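Local coordinates for protein vacuolar aminopeptidase 1 (Saccharomyces cerevisiae, PDB 5JGF) that removes amino acids, preferably neutral or hydrophobic ones, from the N-terminus of peptides and proteins as a zinc-dependent vacuolar enzyme, at residues E14-I19 and H254-P259; D203-S208 and L218-A223; G307-L312 and G416-S421. One frame throughout, in Å; residues are numbered along the deposited sequence.

Interaction 1 of 3, residues E14-I19 and H254-P259; sequences EFIDFI and HFLFAP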
ATOM      1  N   GLU D  14       9.922   4.623  55.655  1.00 17.41           N
ATOM      2  CA  GLU D  14       9.323   5.935  55.882  1.00 17.55           C
ATOM      3  C   GLU D  14       8.852   6.491  54.545  1.00 16.23           C
ATOM      4  O   GLU D  14       7.786   7.100  54.460  1.00 14.01           O
ATOM      5  CB  GLU D  14      10.334   6.902  56.504  1.00 19.82           C
ATOM      6  CG  GLU D  14      10.622   6.665  57.981  1.00 28.99           C
ATOM      7  CD  GLU D  14       9.374   6.750  58.844  1.00 34.17           C
ATOM      8  OE1 GLU D  14       8.542   7.654  58.615  1.00 35.59           O
ATOM      9  OE2 GLU D  14       9.231   5.916  59.764  1.00 38.73           O
ATOM     10  N   PHE D  15       9.655   6.285  53.503  1.00 14.46           N
ATOM     11  CA  PHE D  15       9.298   6.768  52.174  1.00 12.73           C
ATOM     12  C   PHE D  15       8.027   6.075  51.685  1.00 13.43           C
ATOM     13  O   PHE D  15       7.119   6.722  51.162  1.00 13.40           O
ATOM     14  CB  PHE D  15      10.435   6.513  51.177  1.00 13.31           C
ATOM     15  CG  PHE D  15      10.098   6.914  49.762  1.00 14.32           C
ATOM     16  CD1 PHE D  15       9.882   8.251  49.438  1.00 14.10           C
ATOM     17  CD2 PHE D  15       9.965   5.952  48.764  1.00 16.61           C
ATOM     18  CE1 PHE D  15       9.532   8.627  48.134  1.00 13.47           C
ATOM     19  CE2 PHE D  15       9.616   6.316  47.459  1.00 15.02           C
ATOM     20  CZ  PHE D  15       9.399   7.656  47.146  1.00 15.67           C
ATOM     21  N   ILE D  16       7.966   4.757  51.846  1.00 14.21           N
ATOM     22  CA  ILE D  16       6.790   3.999  51.421  1.00 13.80           C
ATOM     23  C   ILE D  16       5.538   4.525  52.125  1.00 15.79           C
ATOM     24  O   ILE D  16       4.494   4.722  51.495  1.00 12.74           O
ATOM     25  CB  ILE D  16       6.973   2.487  51.707  1.00 14.87           C
ATOM     26  CG1 ILE D  16       7.970   1.895  50.703  1.00 14.77           C
ATOM     27  CG2 ILE D  16       5.626   1.765  51.649  1.00 14.26           C
ATOM     28  CD1 ILE D  16       8.342   0.450  50.973  1.00 14.56           C
ATOM     29  N   ASP D  17       5.644   4.764  53.430  1.00 16.26           N
ATOM     30  CA  ASP D  17       4.511   5.285  54.189  1.00 16.71           C
ATOM     31  C   ASP D  17       4.123   6.679  53.697  1.00 13.74           C
ATOM     32  O   ASP D  17       2.942   6.998  53.584  1.00 13.51           O
ATOM     33  CB  ASP D  17       4.838   5.334  55.686  1.00 19.46           C
ATOM     34  CG  ASP D  17       5.044   3.956  56.282  1.00 25.98           C
ATOM     35  OD1 ASP D  17       4.530   2.974  55.701  1.00 28.08           O
ATOM     36  OD2 ASP D  17       5.706   3.853  57.340  1.00 28.85           O
ATOM     37  N   PHE D  18       5.127   7.500  53.402  1.00 13.80           N
ATOM     38  CA  PHE D  18       4.914   8.857  52.903  1.00 12.98           C
ATOM     39  C   PHE D  18       4.107   8.821  51.606  1.00 13.34           C
ATOM     40  O   PHE D  18       3.119   9.540  51.454  1.00 11.66           O
ATOM     41  CB  PHE D  18       6.277   9.531  52.679  1.00 13.59           C
ATOM     42  CG  PHE D  18       6.263  10.654  51.672  1.00 13.28           C
ATOM     43  CD1 PHE D  18       5.614  11.853  51.943  1.00 13.44           C
ATOM     44  CD2 PHE D  18       6.939  10.517  50.462  1.00 13.23           C
ATOM     45  CE1 PHE D  18       5.641  12.907  51.021  1.00 14.62           C
ATOM     46  CE2 PHE D  18       6.974  11.559  49.536  1.00 13.19           C
ATOM     47  CZ  PHE D  18       6.325  12.758  49.815  1.00 14.48           C
ATOM     48  N   ILE D  19       4.526   7.971  50.674  1.00 12.84           N
ATOM     49  CA  ILE D  19       3.836   7.854  49.394  1.00 12.18           C
ATOM     50  C   ILE D  19       2.398   7.377  49.583  1.00 13.42           C
ATOM     51  O   ILE D  19       1.473   7.909  48.971  1.00 11.62           O
ATOM     52  CB  ILE D  19       4.582   6.866  48.461  1.00 12.73           C
ATOM     53  CG1 ILE D  19       5.909   7.485  48.006  1.00 12.46           C
ATOM     54  CG2 ILE D  19       3.696   6.485  47.274  1.00 12.85           C
ATOM     55  CD1 ILE D  19       5.758   8.705  47.102  1.00 13.13           C
ATOM     56  N   HIS D 254      16.316  -6.166  47.164  1.00 16.28           N
ATOM     57  CA  HIS D 254      17.124  -5.122  46.536  1.00 16.35           C
ATOM     58  C   HIS D 254      16.284  -3.986  45.961  1.00 15.94           C
ATOM     59  O   HIS D 254      16.823  -2.935  45.613  1.00 14.27           O
ATOM     60  CB  HIS D 254      17.938  -5.709  45.381  1.00 18.68           C
ATOM     61  CG  HIS D 254      18.940  -6.736  45.802  1.00 23.28           C
ATOM     62  ND1 HIS D 254      19.092  -7.936  45.142  1.00 24.39           N
ATOM     63  CD2 HIS D 254      19.855  -6.733  46.799  1.00 23.58           C
ATOM     64  CE1 HIS D 254      20.061  -8.629  45.713  1.00 26.50           C
ATOM     65  NE2 HIS D 254      20.542  -7.921  46.722  1.00 25.33           N
ATOM     66  N   PHE D 255      14.976  -4.201  45.859  1.00 14.03           N
ATOM     67  CA  PHE D 255      14.088  -3.208  45.262  1.00 14.53           C
ATOM     68  C   PHE D 255      12.993  -2.640  46.149  1.00 14.29           C
ATOM     69  O   PHE D 255      12.643  -3.201  47.185  1.00 12.53           O
ATOM     70  CB  PHE D 255      13.407  -3.809  44.028  1.00 13.80           C
ATOM     71  CG  PHE D 255      14.364  -4.288  42.978  1.00 16.78           C
ATOM     72  CD1 PHE D 255      15.112  -3.383  42.236  1.00 17.83           C
ATOM     73  CD2 PHE D 255      14.517  -5.651  42.732  1.00 18.54           C
ATOM     74  CE1 PHE D 255      16.001  -3.827  41.260  1.00 18.87           C
ATOM     75  CE2 PHE D 255      15.405  -6.104  41.757  1.00 18.31           C
ATOM     76  CZ  PHE D 255      16.147  -5.191  41.022  1.00 18.04           C
ATOM     77  N   LEU D 256      12.446  -1.518  45.690  1.00 13.44           N
ATOM     78  CA  LEU D 256      11.344  -0.837  46.351  1.00 13.27           C
ATOM     79  C   LEU D 256      10.348  -0.560  45.228  1.00 12.32           C
ATOM     80  O   LEU D 256      10.683   0.107  44.248  1.00 13.55           O
ATOM     81  CB  LEU D 256      11.814   0.479  46.989  1.00 13.80           C
ATOM     82  CG  LEU D 256      10.789   1.292  47.800  1.00 17.10           C
ATOM     83  CD1 LEU D 256      11.516   2.249  48.732  1.00 16.14           C
ATOM     84  CD2 LEU D 256       9.870   2.070  46.870  1.00 14.99           C
ATOM     85  N   PHE D 257       9.143  -1.111  45.357  1.00 11.75           N
ATOM     86  CA  PHE D 257       8.096  -0.925  44.358  1.00 12.39           C
ATOM     87  C   PHE D 257       7.077   0.035  44.953  1.00 12.62           C
ATOM     88  O   PHE D 257       6.610  -0.168  46.072  1.00 13.11           O
ATOM     89  CB  PHE D 257       7.391  -2.251  44.035  1.00 12.39           C
ATOM     90  CG  PHE D 257       8.325  -3.381  43.675  1.00 12.79           C
ATOM     91  CD1 PHE D 257       9.494  -3.146  42.960  1.00 11.45           C
ATOM     92  CD2 PHE D 257       7.999  -4.693  44.008  1.00 13.60           C
ATOM     93  CE1 PHE D 257      10.325  -4.200  42.579  1.00 12.10           C
ATOM     94  CE2 PHE D 257       8.823  -5.757  43.630  1.00 12.25           C
ATOM     95  CZ  PHE D 257       9.986  -5.509  42.914  1.00 14.41           C
ATOM     96  N   ALA D 258       6.727   1.074  44.211  1.00 13.63           N
ATOM     97  CA  ALA D 258       5.767   2.041  44.722  1.00 11.92           C
ATOM     98  C   ALA D 258       5.288   2.966  43.627  1.00 12.65           C
ATOM     99  O   ALA D 258       5.967   3.162  42.619  1.00 11.94           O
ATOM    100  CB  ALA D 258       6.401   2.869  45.854  1.00 13.06           C
ATOM    101  N   PRO D 259       4.102   3.556  43.816  1.00 12.69           N
ATOM    102  CA  PRO D 259       3.562   4.470  42.814  1.00 12.35           C
ATOM    103  C   PRO D 259       4.075   5.888  43.017  1.00 15.07           C
ATOM    104  O   PRO D 259       4.582   6.234  44.087  1.00 11.69           O
ATOM    105  CB  PRO D 259       2.064   4.388  43.057  1.00 14.93           C
ATOM    106  CG  PRO D 259       2.008   4.290  44.568  1.00 13.60           C
ATOM    107  CD  PRO D 259       3.096   3.263  44.858  1.00 12.83           C
TER

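Interaction 2 of 3, residues D203-S208 and L218-A223; sequences DDEKKS and LLRYVA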
ATOM      1  N   ASP D 203     -33.440  18.631  50.324  1.00 41.32           N
ATOM      2  CA  ASP D 203     -33.447  20.035  49.930  1.00 42.46           C
ATOM      3  C   ASP D 203     -32.162  20.764  50.300  1.00 40.97           C
ATOM      4  O   ASP D 203     -31.745  21.687  49.599  1.00 40.73           O
ATOM      5  CB  ASP D 203     -34.644  20.765  50.548  1.00 46.26           C
ATOM      6  CG  ASP D 203     -35.956  20.408  49.875  1.00 49.33           C
ATOM      7  OD1 ASP D 203     -35.937  19.632  48.894  1.00 50.58           O
ATOM      8  OD2 ASP D 203     -37.009  20.909  50.324  1.00 53.20           O
ATOM      9  N   ASP D 204     -31.532  20.353  51.395  1.00 39.76           N
ATOM     10  CA  ASP D 204     -30.301  20.998  51.830  1.00 39.39           C
ATOM     11  C   ASP D 204     -29.144  20.682  50.881  1.00 36.81           C
ATOM     12  O   ASP D 204     -28.379  21.572  50.504  1.00 34.89           O
ATOM     13  CB  ASP D 204     -29.938  20.550  53.248  1.00 43.82           C
ATOM     14  CG  ASP D 204     -28.929  21.474  53.907  1.00 49.24           C
ATOM     15  OD1 ASP D 204     -27.867  20.990  54.355  1.00 51.99           O
ATOM     16  OD2 ASP D 204     -29.204  22.691  53.979  1.00 52.15           O
ATOM     17  N   GLU D 205     -29.018  19.414  50.500  1.00 34.21           N
ATOM     18  CA  GLU D 205     -27.950  18.992  49.599  1.00 33.05           C
ATOM     19  C   GLU D 205     -28.022  19.738  48.270  1.00 33.93           C
ATOM     20  O   GLU D 205     -26.993  20.056  47.672  1.00 33.21           O
ATOM     21  CB  GLU D 205     -28.026  17.481  49.358  1.00 31.49           C
ATOM     22  CG  GLU D 205     -27.863  16.646  50.621  1.00 30.88           C
ATOM     23  CD  GLU D 205     -28.154  15.175  50.397  1.00 30.33           C
ATOM     24  OE1 GLU D 205     -29.108  14.869  49.651  1.00 31.54           O
ATOM     25  OE2 GLU D 205     -27.446  14.324  50.974  1.00 31.18           O
ATOM     26  N   LYS D 206     -29.239  20.027  47.819  1.00 34.44           N
ATOM     27  CA  LYS D 206     -29.444  20.732  46.559  1.00 36.00           C
ATOM     28  C   LYS D 206     -28.966  22.176  46.627  1.00 34.71           C
ATOM     29  O   LYS D 206     -28.911  22.863  45.609  1.00 35.68           O
ATOM     30  CB  LYS D 206     -30.922  20.709  46.167  1.00 38.43           C
ATOM     31  CG  LYS D 206     -31.483  19.322  45.920  1.00 42.33           C
ATOM     32  CD  LYS D 206     -32.967  19.398  45.607  1.00 46.81           C
ATOM     33  CE  LYS D 206     -33.572  18.018  45.423  1.00 50.04           C
ATOM     34  NZ  LYS D 206     -35.040  18.098  45.171  1.00 53.06           N
ATOM     35  N   LYS D 207     -28.625  22.636  47.825  1.00 32.45           N
ATOM     36  CA  LYS D 207     -28.153  24.003  48.002  1.00 28.67           C
ATOM     37  C   LYS D 207     -26.686  24.147  47.613  1.00 30.81           C
ATOM     38  O   LYS D 207     -26.195  25.256  47.404  1.00 33.02           O
ATOM     39  CB  LYS D 207     -28.347  24.447  49.455  1.00 31.26           C
ATOM     40  CG  LYS D 207     -29.806  24.538  49.881  1.00 26.42           C
ATOM     41  CD  LYS D 207     -29.930  25.007  51.323  1.00 24.77           C
ATOM     42  CE  LYS D 207     -31.388  25.141  51.729  1.00 25.18           C
ATOM     43  NZ  LYS D 207     -31.508  25.554  53.162  1.00 28.71           N
ATOM     44  N   SER D 208     -25.988  23.023  47.514  1.00 30.82           N
ATOM     45  CA  SER D 208     -24.578  23.041  47.153  1.00 29.29           C
ATOM     46  C   SER D 208     -24.364  23.467  45.709  1.00 27.09           C
ATOM     47  O   SER D 208     -25.081  23.032  44.812  1.00 27.44           O
ATOM     48  CB  SER D 208     -23.953  21.657  47.355  1.00 29.57           C
ATOM     49  OG  SER D 208     -22.631  21.619  46.838  1.00 29.26           O
ATOM     50  N   LEU D 218     -21.206  10.560  45.498  1.00 22.32           N
ATOM     51  CA  LEU D 218     -19.839  11.058  45.619  1.00 21.63           C
ATOM     52  C   LEU D 218     -19.777  12.291  46.516  1.00 19.95           C
ATOM     53  O   LEU D 218     -18.882  12.409  47.353  1.00 18.30           O
ATOM     54  CB  LEU D 218     -19.266  11.397  44.239  1.00 22.45           C
ATOM     55  CG  LEU D 218     -17.863  12.025  44.215  1.00 25.12           C
ATOM     56  CD1 LEU D 218     -16.860  11.112  44.916  1.00 26.20           C
ATOM     57  CD2 LEU D 218     -17.434  12.269  42.774  1.00 27.54           C
ATOM     58  N   LEU D 219     -20.727  13.207  46.344  1.00 18.21           N
ATOM     59  CA  LEU D 219     -20.752  14.416  47.164  1.00 20.03           C
ATOM     60  C   LEU D 219     -20.902  14.066  48.646  1.00 20.29           C
ATOM     61  O   LEU D 219     -20.206  14.622  49.495  1.00 19.98           O
ATOM     62  CB  LEU D 219     -21.893  15.343  46.722  1.00 19.48           C
ATOM     63  CG  LEU D 219     -21.732  15.975  45.331  1.00 21.36           C
ATOM     64  CD1 LEU D 219     -22.933  16.851  45.004  1.00 21.17           C
ATOM     65  CD2 LEU D 219     -20.447  16.800  45.303  1.00 20.08           C
ATOM     66  N   ARG D 220     -21.806  13.139  48.953  1.00 20.53           N
ATOM     67  CA  ARG D 220     -22.024  12.722  50.338  1.00 20.14           C
ATOM     68  C   ARG D 220     -20.776  12.059  50.906  1.00 21.20           C
ATOM     69  O   ARG D 220     -20.409  12.282  52.062  1.00 20.34           O
ATOM     70  CB  ARG D 220     -23.198  11.744  50.425  1.00 21.96           C
ATOM     71  CG  ARG D 220     -24.558  12.376  50.174  1.00 22.30           C
ATOM     72  CD  ARG D 220     -25.631  11.310  50.001  1.00 23.80           C
ATOM     73  NE  ARG D 220     -26.962  11.892  49.871  1.00 25.78           N
ATOM     74  CZ  ARG D 220     -28.025  11.238  49.414  1.00 27.81           C
ATOM     75  NH1 ARG D 220     -27.919   9.969  49.037  1.00 28.44           N
ATOM     76  NH2 ARG D 220     -29.196  11.854  49.333  1.00 28.17           N
ATOM     77  N   TYR D 221     -20.120  11.250  50.081  1.00 20.44           N
ATOM     78  CA  TYR D 221     -18.921  10.544  50.506  1.00 20.86           C
ATOM     79  C   TYR D 221     -17.760  11.472  50.867  1.00 20.49           C
ATOM     80  O   TYR D 221     -17.177  11.340  51.945  1.00 22.19           O
ATOM     81  CB  TYR D 221     -18.486   9.549  49.421  1.00 20.87           C
ATOM     82  CG  TYR D 221     -17.254   8.755  49.791  1.00 21.44           C
ATOM     83  CD1 TYR D 221     -16.025   9.011  49.181  1.00 19.34           C
ATOM     84  CD2 TYR D 221     -17.307   7.776  50.782  1.00 22.45           C
ATOM     85  CE1 TYR D 221     -14.878   8.315  49.555  1.00 20.43           C
ATOM     86  CE2 TYR D 221     -16.166   7.077  51.164  1.00 22.85           C
ATOM     87  CZ  TYR D 221     -14.956   7.353  50.549  1.00 20.89           C
ATOM     88  OH  TYR D 221     -13.826   6.683  50.949  1.00 19.10           O
ATOM     89  N   VAL D 222     -17.422  12.410  49.989  1.00 19.86           N
ATOM     90  CA  VAL D 222     -16.313  13.318  50.280  1.00 20.65           C
ATOM     91  C   VAL D 222     -16.658  14.312  51.388  1.00 20.78           C
ATOM     92  O   VAL D 222     -15.773  14.782  52.098  1.00 20.79           O
ATOM     93  CB  VAL D 222     -15.849  14.086  49.018  1.00 20.70           C
ATOM     94  CG1 VAL D 222     -15.346  13.096  47.970  1.00 20.76           C
ATOM     95  CG2 VAL D 222     -16.974  14.926  48.464  1.00 21.65           C
ATOM     96  N   ALA D 223     -17.941  14.627  51.535  1.00 20.97           N
ATOM     97  CA  ALA D 223     -18.373  15.544  52.586  1.00 22.26           C
ATOM     98  C   ALA D 223     -18.157  14.830  53.916  1.00 22.46           C
ATOM     99  O   ALA D 223     -17.678  15.421  54.883  1.00 23.83           O
ATOM    100  CB  ALA D 223     -19.845  15.897  52.409  1.00 21.01           C
TER

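Interaction 3 of 3, residues G307-L312 and G416-S421; sequences GAKGGL and GPSLAS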
ATOM      1  N   GLY D 307       4.399  26.278  38.967  1.00 13.57           N
ATOM      2  CA  GLY D 307       5.426  25.453  38.353  1.00 14.14           C
ATOM      3  C   GLY D 307       6.760  26.179  38.403  1.00 13.22           C
ATOM      4  O   GLY D 307       6.820  27.333  38.836  1.00 12.49           O
ATOM      5  N   ALA D 308       7.828  25.525  37.954  1.00 13.12           N
ATOM      6  CA  ALA D 308       9.157  26.136  37.976  1.00 13.29           C
ATOM      7  C   ALA D 308       9.224  27.492  37.285  1.00 14.57           C
ATOM      8  O   ALA D 308       9.950  28.376  37.730  1.00 13.23           O
ATOM      9  CB  ALA D 308      10.186  25.191  37.358  1.00 14.45           C
ATOM     10  N   LYS D 309       8.476  27.659  36.198  1.00 12.39           N
ATOM     11  CA  LYS D 309       8.500  28.923  35.476  1.00 13.68           C
ATOM     12  C   LYS D 309       7.761  30.031  36.227  1.00 12.87           C
ATOM     13  O   LYS D 309       7.864  31.203  35.860  1.00 12.84           O
ATOM     14  CB  LYS D 309       7.917  28.738  34.070  1.00 12.79           C
ATOM     15  CG  LYS D 309       8.732  27.775  33.198  1.00 16.10           C
ATOM     16  CD  LYS D 309       8.094  27.572  31.827  1.00 15.87           C
ATOM     17  CE  LYS D 309       8.853  26.539  30.996  1.00 17.54           C
ATOM     18  NZ  LYS D 309      10.224  26.993  30.617  1.00 16.28           N
ATOM     19  N   GLY D 310       7.038  29.650  37.281  1.00 13.61           N
ATOM     20  CA  GLY D 310       6.295  30.605  38.095  1.00 14.26           C
ATOM     21  C   GLY D 310       7.192  31.413  39.023  1.00 15.92           C
ATOM     22  O   GLY D 310       6.747  32.370  39.658  1.00 16.24           O
ATOM     23  N   GLY D 311       8.451  30.998  39.122  1.00 14.93           N
ATOM     24  CA  GLY D 311       9.442  31.706  39.919  1.00 16.58           C
ATOM     25  C   GLY D 311       9.363  31.811  41.434  1.00 16.96           C
ATOM     26  O   GLY D 311       9.818  32.811  41.990  1.00 16.79           O
ATOM     27  N   LEU D 312       8.824  30.809  42.119  1.00 16.00           N
ATOM     28  CA  LEU D 312       8.758  30.893  43.578  1.00 17.38           C
ATOM     29  C   LEU D 312      10.161  30.974  44.190  1.00 17.51           C
ATOM     30  O   LEU D 312      10.375  31.679  45.177  1.00 16.65           O
ATOM     31  CB  LEU D 312       8.003  29.697  44.162  1.00 16.31           C
ATOM     32  CG  LEU D 312       7.890  29.695  45.694  1.00 17.06           C
ATOM     33  CD1 LEU D 312       7.159  30.961  46.158  1.00 16.68           C
ATOM     34  CD2 LEU D 312       7.153  28.448  46.161  1.00 16.80           C
ATOM     35  N   GLY D 416      15.215  21.863  35.061  1.00 11.88           N
ATOM     36  CA  GLY D 416      16.586  22.352  35.091  1.00 13.69           C
ATOM     37  C   GLY D 416      16.888  23.557  34.221  1.00 14.13           C
ATOM     38  O   GLY D 416      17.329  24.598  34.723  1.00 14.52           O
ATOM     39  N   PRO D 417      16.694  23.440  32.900  1.00 13.19           N
ATOM     40  CA  PRO D 417      16.956  24.552  31.984  1.00 12.52           C
ATOM     41  C   PRO D 417      16.178  25.817  32.356  1.00 13.89           C
ATOM     42  O   PRO D 417      16.694  26.928  32.228  1.00 13.76           O
ATOM     43  CB  PRO D 417      16.546  23.979  30.632  1.00 12.62           C
ATOM     44  CG  PRO D 417      16.952  22.538  30.767  1.00 13.88           C
ATOM     45  CD  PRO D 417      16.459  22.186  32.157  1.00 13.26           C
ATOM     46  N   SER D 418      14.940  25.643  32.817  1.00 12.54           N
ATOM     47  CA  SER D 418      14.113  26.780  33.211  1.00 13.98           C
ATOM     48  C   SER D 418      14.733  27.510  34.404  1.00 14.35           C
ATOM     49  O   SER D 418      14.886  28.731  34.380  1.00 12.85           O
ATOM     50  CB  SER D 418      12.694  26.322  33.577  1.00 12.84           C
ATOM     51  OG  SER D 418      11.991  25.847  32.441  1.00 16.29           O
ATOM     52  N   LEU D 419      15.093  26.763  35.445  1.00 13.68           N
ATOM     53  CA  LEU D 419      15.688  27.383  36.629  1.00 14.46           C
ATOM     54  C   LEU D 419      17.017  28.066  36.306  1.00 15.06           C
ATOM     55  O   LEU D 419      17.279  29.176  36.771  1.00 15.59           O
ATOM     56  CB  LEU D 419      15.886  26.345  37.740  1.00 13.67           C
ATOM     57  CG  LEU D 419      14.613  25.712  38.312  1.00 14.98           C
ATOM     58  CD1 LEU D 419      14.982  24.775  39.451  1.00 14.88           C
ATOM     59  CD2 LEU D 419      13.661  26.801  38.802  1.00 14.24           C
ATOM     60  N   ALA D 420      17.849  27.414  35.498  1.00 14.99           N
ATOM     61  CA  ALA D 420      19.143  27.982  35.124  1.00 15.02           C
ATOM     62  C   ALA D 420      18.984  29.285  34.340  1.00 16.01           C
ATOM     63  O   ALA D 420      19.686  30.269  34.592  1.00 15.34           O
ATOM     64  CB  ALA D 420      19.939  26.970  34.302  1.00 15.26           C
ATOM     65  N   SER D 421      18.058  29.289  33.388  1.00 14.11           N
ATOM     66  CA  SER D 421      17.817  30.463  32.559  1.00 14.62           C
ATOM     67  C   SER D 421      17.193  31.607  33.346  1.00 15.31           C
ATOM     68  O   SER D 421      17.558  32.768  33.165  1.00 14.13           O
ATOM     69  CB  SER D 421      16.894  30.099  31.390  1.00 15.98           C
ATOM     70  OG  SER D 421      17.467  29.069  30.605  1.00 22.64           O
TER

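Interaction 1 of 3, residues E14-I19 and H254-P259
Leu256 turns one methyl into the angle between Phe15 and Ile16, and one of the two apolar clusters of this contact is built round that methyl. Its CD1 lies near the plane of the Phe15 ring, at the rim, with Phe15 CD2 4.0 Å from Leu256 CD1. The same methyl rests 4.1 Å from Ile16 CG1, while Ile16 CD1 runs on past Leu256 CG in the opposite direction. Leu256 can do this because its CG stands anti to the backbone N (chi1 -177°), which carries the branch toward the helix. With an alanine here, CG and CD1 would be gone, and the edge of Phe15 and CG1 of Ile16 would probably be left facing a gap.

In the fold, helix 7-21 lies against strand 255-258, the middle strand of a small antiparallel sheet flanked by strands 247-249 and 442-445, and Ile248 of the first touches both Ile16 and Leu256. Beyond Leu256 the chain passes through Pro259 to helix 261-278, whose Leu261 and Leu265 also pack on Phe15, while Ile19 O, at the edge of this contact, accepts a hydrogen bond from Arg260 NH1. Asp262 of that helix binds both zinc ions.

A second apolar meeting joins Ile19 to Pro259, with Ile19 CG2 3.9 Å from Pro259 CG as the two side chains slide past each other. The same methyl comes within 3.3 Å of Pro259 O, a close approach of carbon to carbonyl. Within the helix, Ile19 CG1 sits 3.6 Å above one face of the Phe15 ring, toward its rim.

Interaction 2 of 3, residues D203-S208 and L218-A223
Glu205 and Arg220 both place CG anti to their own carbonyl carbon (chi1 -61° and -71°), and both continue as extended chains, so that two long side chains bridge backbones whose CA atoms are 8.7 Å apart. They cross at about a right angle and end in a bidentate salt bridge. The guanidinium is used side-on: Arg220 NE donates to Glu205 OE2 at 2.7 Å, and Arg220 NH2 donates to Glu205 OE1 at 3.0 Å. Both bonds are nearly straight, and both oxygens lie close to the guanidinium plane. The match is slightly twisted, with the two planes 30° apart; OE1 offers its syn lone pair, whereas OE2 is met on the syn side but out of the carboxylate plane.

Each group has further partners that help fix its rotation. Glu205 OE1 also accepts from Thr202 N, and Arg220 NH1 donates to Glu199 O, tying the arginine to the loop that leads into the short 3-10 turn of 205-207.

The pair thus pins this loop, at the protein surface, to helix 216-226, whose inner side presses Leu219, Val222 and Ala223 onto Leu233 of strand 233-242 and Leu218 onto Ile134 of strand 132-140.

Interaction 3 of 3, residues G307-L312 and G416-S421
Lys309 reaches across to Ser418 and lays the end of its side chain beside the serine hydroxyl, with Lys309 CE 3.5 Å from Ser418 OG. The setting is the zinc-exopeptidase core of an M18 aminopeptidase: a 3-10 turn at 308-310, just ahead of helix 312-324, meets the first turn of helix 416-423, which leads into strand 426-434 of the large mixed sheet.

The polar link is a single hydrogen bond from Lys309 NZ to Ser418 OG, 2.8 Å long. The lysine runs straight through most of its length and bends only at its last torsion (chi4 -67°), which swings the ammonium group onto the hydroxyl. Ser418 CB points toward the turn, and its OG, anti to the carbonyl carbon (chi1 -68°), meets the ammonium there. A partly exposed lysine is thereby tied to a buried serine, and the bond is likely to ease the cost of burying that hydroxyl.

One residue earlier, contact turns apolar. Ala308 points its methyl toward the helix, and Leu419 sends a branch to meet it, Leu419 CD2 lying 4.1 Å from Ala308 CB. Ile415 touches the same alanine, while Ala308 O is held by Gln422 NE2, so turn and helix are joined through backbone as well as side chains. The Ala308 side chain lies about 7 Å from those of Glu298 and His91, both of which bind zinc.

Elsewhere on this helix, Pro417 packs on Leu303 and Ser421 on Thr304 of a neighbouring subunit. Ser421 is also anchored internally: its N and its OG reach Pro417 O from opposite faces of the carbonyl plane, and Ser421 OG stands 2.8 Å from Pro417 O.

Interactions 1 and 3 lie on opposite sides of the chain's centre, their own centres 28 Å apart, and approach the zinc site from different parts of the chain: the Phe15 side chain is about 12 Å from a bound zinc ion, and that of Ala308 about 11 Å. Interaction 2 belongs to the periphery, away from the annotated sites, its centre 35 Å from that of interaction 1 and 40 Å from that of interaction 3. Along the chain it is nested within the loop that interaction 1 closes, whereas interaction 3 follows both. In the dodecamer, interactions 1 and 2 touch the same neighbouring subunit, and interaction 3 a different one.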